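Local atomic coordinates of protein mini spindles (PDB entry 5VJC), a protein that probably binds tubulin through its TOG domains and thereby promotes microtubule dynamics and formation of the mitotic spindle. Residues 195-198 with 199-203; 176-179 with 180-183. All blocks are in the same frame, centred on the assembly; numbering follows the deposited sequence.

Contact 1: 195-198 with 199-203; sequences LTFL and IESYG
S201 sits one helical turn beyond F197 and meets it twice, through the backbone oxygen and through the aromatic ring. From its CB, 3.3 Å from F197 O, the serine side chain turns back along the helix: OG stands beside its own backbone N, with chi1 at -63°, and donates to F197 O at 2.8 Å. The same carbonyl accepts S201 N at 3.0 Å through a rather bent N-H, the two donors arriving from opposite faces of the carbonyl plane, so that one residue grips this oxygen twice. OG also lies 3.5 Å above the plane of the F197 ring, over its centre, because chi1 of 165° swings the phenylalanine toward its own carbonyl carbon and lays one face against the hydroxyl. Replacing F197 by an alanine would probably leave the S201 hydroxyl bonded to the carbonyl but without its aromatic cover, and R161 without its cation-pi partner. The turn belongs to the C-terminal end of helix 185-202, in the HEAT-repeat array of a TOG domain, where I199 packs against helices 169-178 and 224-241. Ordinary i to i+4 bonds run from I199 N to L195 O and from E200 N to T196 O. At the last turn Y202 N bonds L198 O at 2.8 Å, and that oxygen also lies in the plane of the tyrosine ring, at its edge. L198 and Y202 run side by side, with L198 CD2 3.8 Å from Y202 CE2, while F169 stacks on the tyrosine ring. G203 then leaves the helical conformation with a positive phi.

Contact 2: 176-179 with 180-183; sequences VMEG and LKSK
E178 and K181 form the salt bridge of this turn, three residues apart where helix 169-178 gives way to the loop before helix 185-202. The ammonium NZ of K181 approaches E178 OE1 at 3.0 Å on the syn lone pair, the side facing the other carboxylate oxygen, with OE2 farther off at 3.7 Å. The two side chains lie alongside each other and point the same way: the lysine is extended beyond CG, whereas the glutamate bends at chi2 (-55°), which brings OE1 alongside the lysine's last methylenes, K181 CE lying 3.5 Å from E178 OE1.

The backbone bonds all span three residues. L180 N donates to M177 O at 3.1 Å, K181 N to E178 O at 3.1 Å and S182 N to G179 O at 3.2 Å; each N-H is fairly straight, yet each donor stands above the plane of its carbonyl, as expected for successive i to i+3 turns of 3-10 type. S182 OG turns onward to bond N184 N.

Apolar contact is lighter. M177, folded at chi2 and chi3, brings its methyl CE to 4.0 Å from L180 CD1, the two side chains crossing at a slant. L180 also packs on L192 of helix 185-202, and both residues reach E214 of helix 209-217.

Charged and apolar groups are thus separated around one turn: an exposed ion pair, probably weakened by solvent, spans the outer side, while M177 and L180 present hydrocarbon to the neighbouring helices of the TOG domain.

Contacts 2 and 1 follow in that order along the chain: 176-183 covers the end of helix 169-178 and the start of the loop, and 195-203 closes helix 185-202, the next helix in the HEAT-repeat array. Their centres lie about 17 Å apart, yet they meet mainly through L195, whose CD2 is 3.6 Å from V176 CG1 and whose CD1 comes within 3.7 Å of M177 SD and 3.9 Å of L180 CD2; L198 CD1 is farther off, 4.3 Å from V176 CG2. L195 thus carries most of the junction between the two contacts. The E178-K181 ion pair and the S201-F197 pairing take no part in it.

Contact 1: 195-198 with 199-203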
loop_
_atom_site.group_PDB
_atom_site.type_symbol
_atom_site.label_atom_id
_atom_site.label_comp_id
_atom_site.label_asym_id
_atom_site.label_seq_id
_atom_site.Cartn_x
_atom_site.Cartn_y
_atom_site.Cartn_z
ATOM N N LEU A 195 -10.593 3.750 5.011
ATOM C CA LEU A 195 -10.581 4.360 6.332
ATOM C C LEU A 195 -11.750 3.827 7.169
ATOM O O LEU A 195 -11.592 3.537 8.357
ATOM C CB LEU A 195 -10.631 5.887 6.235
ATOM C CG LEU A 195 -9.371 6.533 5.612
ATOM C CD1 LEU A 195 -9.605 7.986 5.182
ATOM C CD2 LEU A 195 -8.147 6.429 6.559
ATOM N N THR A 196 -12.904 3.674 6.533
ATOM C CA THR A 196 -14.094 3.155 7.207
ATOM C C THR A 196 -13.833 1.727 7.697
ATOM O O THR A 196 -14.156 1.385 8.841
ATOM C CB THR A 196 -15.327 3.174 6.276
ATOM O OG1 THR A 196 -15.521 4.493 5.755
ATOM C CG2 THR A 196 -16.604 2.716 7.019
ATOM N N PHE A 197 -13.236 0.900 6.837
ATOM C CA PHE A 197 -12.905 -0.464 7.234
ATOM C C PHE A 197 -11.951 -0.468 8.434
ATOM O O PHE A 197 -12.153 -1.196 9.413
ATOM C CB PHE A 197 -12.298 -1.247 6.061
ATOM C CG PHE A 197 -11.618 -2.527 6.480
ATOM C CD1 PHE A 197 -12.354 -3.693 6.660
ATOM C CD2 PHE A 197 -10.253 -2.558 6.715
ATOM C CE1 PHE A 197 -11.724 -4.865 7.058
ATOM C CE2 PHE A 197 -9.624 -3.728 7.110
ATOM C CZ PHE A 197 -10.364 -4.881 7.272
ATOM N N LEU A 198 -10.921 0.364 8.370
ATOM C CA LEU A 198 -9.926 0.417 9.434
ATOM C C LEU A 198 -10.505 0.920 10.758
ATOM O O LEU A 198 -10.151 0.425 11.836
ATOM C CB LEU A 198 -8.757 1.316 9.012
ATOM C CG LEU A 198 -7.867 0.718 7.928
ATOM C CD1 LEU A 198 -6.852 1.767 7.480
ATOM C CD2 LEU A 198 -7.186 -0.555 8.448
ATOM N N ILE A 199 -11.376 1.917 10.678
ATOM C CA ILE A 199 -12.010 2.460 11.888
ATOM C C ILE A 199 -12.972 1.433 12.517
ATOM O O ILE A 199 -12.987 1.260 13.721
ATOM C CB ILE A 199 -12.762 3.768 11.580
ATOM C CG1 ILE A 199 -11.756 4.863 11.215
ATOM C CG2 ILE A 199 -13.590 4.226 12.791
ATOM C CD1 ILE A 199 -12.408 6.119 10.716
ATOM N N GLU A 200 -13.761 0.750 11.689
ATOM C CA GLU A 200 -14.602 -0.347 12.174
ATOM C C GLU A 200 -13.781 -1.490 12.807
ATOM O O GLU A 200 -14.230 -2.149 13.756
ATOM C CB GLU A 200 -15.464 -0.890 11.026
ATOM C CG GLU A 200 -16.735 -1.573 11.490
ATOM C CD GLU A 200 -17.457 -2.310 10.367
ATOM O OE1 GLU A 200 -16.822 -2.593 9.331
ATOM O OE2 GLU A 200 -18.664 -2.606 10.520
ATOM N N SER A 201 -12.567 -1.703 12.299
ATOM C CA SER A 201 -11.736 -2.833 12.705
ATOM C C SER A 201 -10.892 -2.555 13.936
ATOM O O SER A 201 -10.709 -3.428 14.789
ATOM C CB SER A 201 -10.821 -3.250 11.551
ATOM O OG SER A 201 -11.596 -3.688 10.448
ATOM N N TYR A 202 -10.377 -1.336 14.033
ATOM C CA TYR A 202 -9.439 -0.996 15.082
ATOM C C TYR A 202 -10.060 -0.055 16.105
ATOM O O TYR A 202 -9.476 0.201 17.148
ATOM C CB TYR A 202 -8.180 -0.379 14.474
ATOM C CG TYR A 202 -7.357 -1.400 13.720
ATOM C CD1 TYR A 202 -6.464 -2.225 14.391
ATOM C CD2 TYR A 202 -7.491 -1.562 12.347
ATOM C CE1 TYR A 202 -5.717 -3.187 13.711
ATOM C CE2 TYR A 202 -6.742 -2.514 11.656
ATOM C CZ TYR A 202 -5.849 -3.315 12.346
ATOM O OH TYR A 202 -5.110 -4.269 11.681
ATOM N N GLY A 203 -11.242 0.466 15.792
ATOM C CA GLY A 203 -11.880 1.455 16.647
ATOM C C GLY A 203 -11.198 2.812 16.593
ATOM O O GLY A 203 -10.222 3.015 15.851
#

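Contact 2: 176-179 with 180-183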
loop_
_atom_site.group_PDB
_atom_site.type_symbol
_atom_site.label_atom_id
_atom_site.label_comp_id
_atom_site.label_asym_id
_atom_site.label_seq_id
_atom_site.Cartn_x
_atom_site.Cartn_y
_atom_site.Cartn_z
ATOM N N VAL A 176 -3.078 5.689 4.157
ATOM C CA VAL A 176 -4.388 5.769 3.537
ATOM C C VAL A 176 -4.924 7.190 3.570
ATOM O O VAL A 176 -5.474 7.665 2.557
ATOM C CB VAL A 176 -5.408 4.833 4.214
ATOM C CG1 VAL A 176 -6.803 5.044 3.566
ATOM C CG2 VAL A 176 -4.951 3.396 4.036
ATOM N N MET A 177 -4.761 7.855 4.721
ATOM C CA MET A 177 -5.135 9.268 4.874
ATOM C C MET A 177 -4.537 10.171 3.758
ATOM O O MET A 177 -5.179 11.126 3.310
ATOM C CB MET A 177 -4.693 9.803 6.248
ATOM C CG MET A 177 -5.604 9.407 7.428
ATOM S SD MET A 177 -7.327 9.991 7.257
ATOM C CE MET A 177 -7.096 11.765 7.347
ATOM N N GLU A 178 -3.320 9.864 3.315
ATOM C CA GLU A 178 -2.657 10.681 2.280
ATOM C C GLU A 178 -3.415 10.617 0.983
ATOM O O GLU A 178 -3.383 11.560 0.191
ATOM C CB GLU A 178 -1.216 10.228 2.044
ATOM C CG GLU A 178 -0.276 10.563 3.172
ATOM C CD GLU A 178 -0.298 12.048 3.516
ATOM O OE1 GLU A 178 -0.122 12.881 2.594
ATOM O OE2 GLU A 178 -0.516 12.383 4.705
ATOM N N GLY A 179 -4.131 9.508 0.788
ATOM C CA GLY A 179 -4.916 9.284 -0.408
ATOM C C GLY A 179 -6.061 10.263 -0.564
ATOM O O GLY A 179 -6.568 10.431 -1.663
ATOM N N LEU A 180 -6.467 10.932 0.515
ATOM C CA LEU A 180 -7.532 11.930 0.388
ATOM C C LEU A 180 -7.085 13.150 -0.435
ATOM O O LEU A 180 -7.919 13.925 -0.888
ATOM C CB LEU A 180 -8.028 12.399 1.765
ATOM C CG LEU A 180 -8.513 11.338 2.757
ATOM C CD1 LEU A 180 -9.168 12.006 3.931
ATOM C CD2 LEU A 180 -9.464 10.345 2.096
ATOM N N LYS A 181 -5.775 13.319 -0.612
ATOM C CA LYS A 181 -5.235 14.473 -1.336
ATOM C C LYS A 181 -5.108 14.224 -2.828
ATOM O O LYS A 181 -4.678 15.109 -3.574
ATOM C CB LYS A 181 -3.860 14.866 -0.789
ATOM C CG LYS A 181 -3.850 15.254 0.672
ATOM C CD LYS A 181 -2.425 15.454 1.154
ATOM C CE LYS A 181 -2.356 15.571 2.671
ATOM N NZ LYS A 181 -0.956 15.753 3.144
ATOM N N SER A 182 -5.443 13.018 -3.265
ATOM C CA SER A 182 -5.348 12.695 -4.678
ATOM C C SER A 182 -6.263 13.571 -5.536
ATOM O O SER A 182 -7.385 13.897 -5.147
ATOM C CB SER A 182 -5.679 11.222 -4.901
ATOM O OG SER A 182 -5.712 10.898 -6.278
ATOM N N LYS A 183 -5.785 13.950 -6.713
ATOM C CA LYS A 183 -6.644 14.653 -7.655
ATOM C C LYS A 183 -7.648 13.682 -8.281
ATOM O O LYS A 183 -8.641 14.100 -8.881
ATOM C CB LYS A 183 -5.815 15.352 -8.746
ATOM C CG LYS A 183 -4.791 16.367 -8.211
ATOM C CD LYS A 183 -3.369 15.828 -8.277
ATOM C CE LYS A 183 -2.323 16.819 -7.761
ATOM N NZ LYS A 183 -1.036 16.132 -7.426
#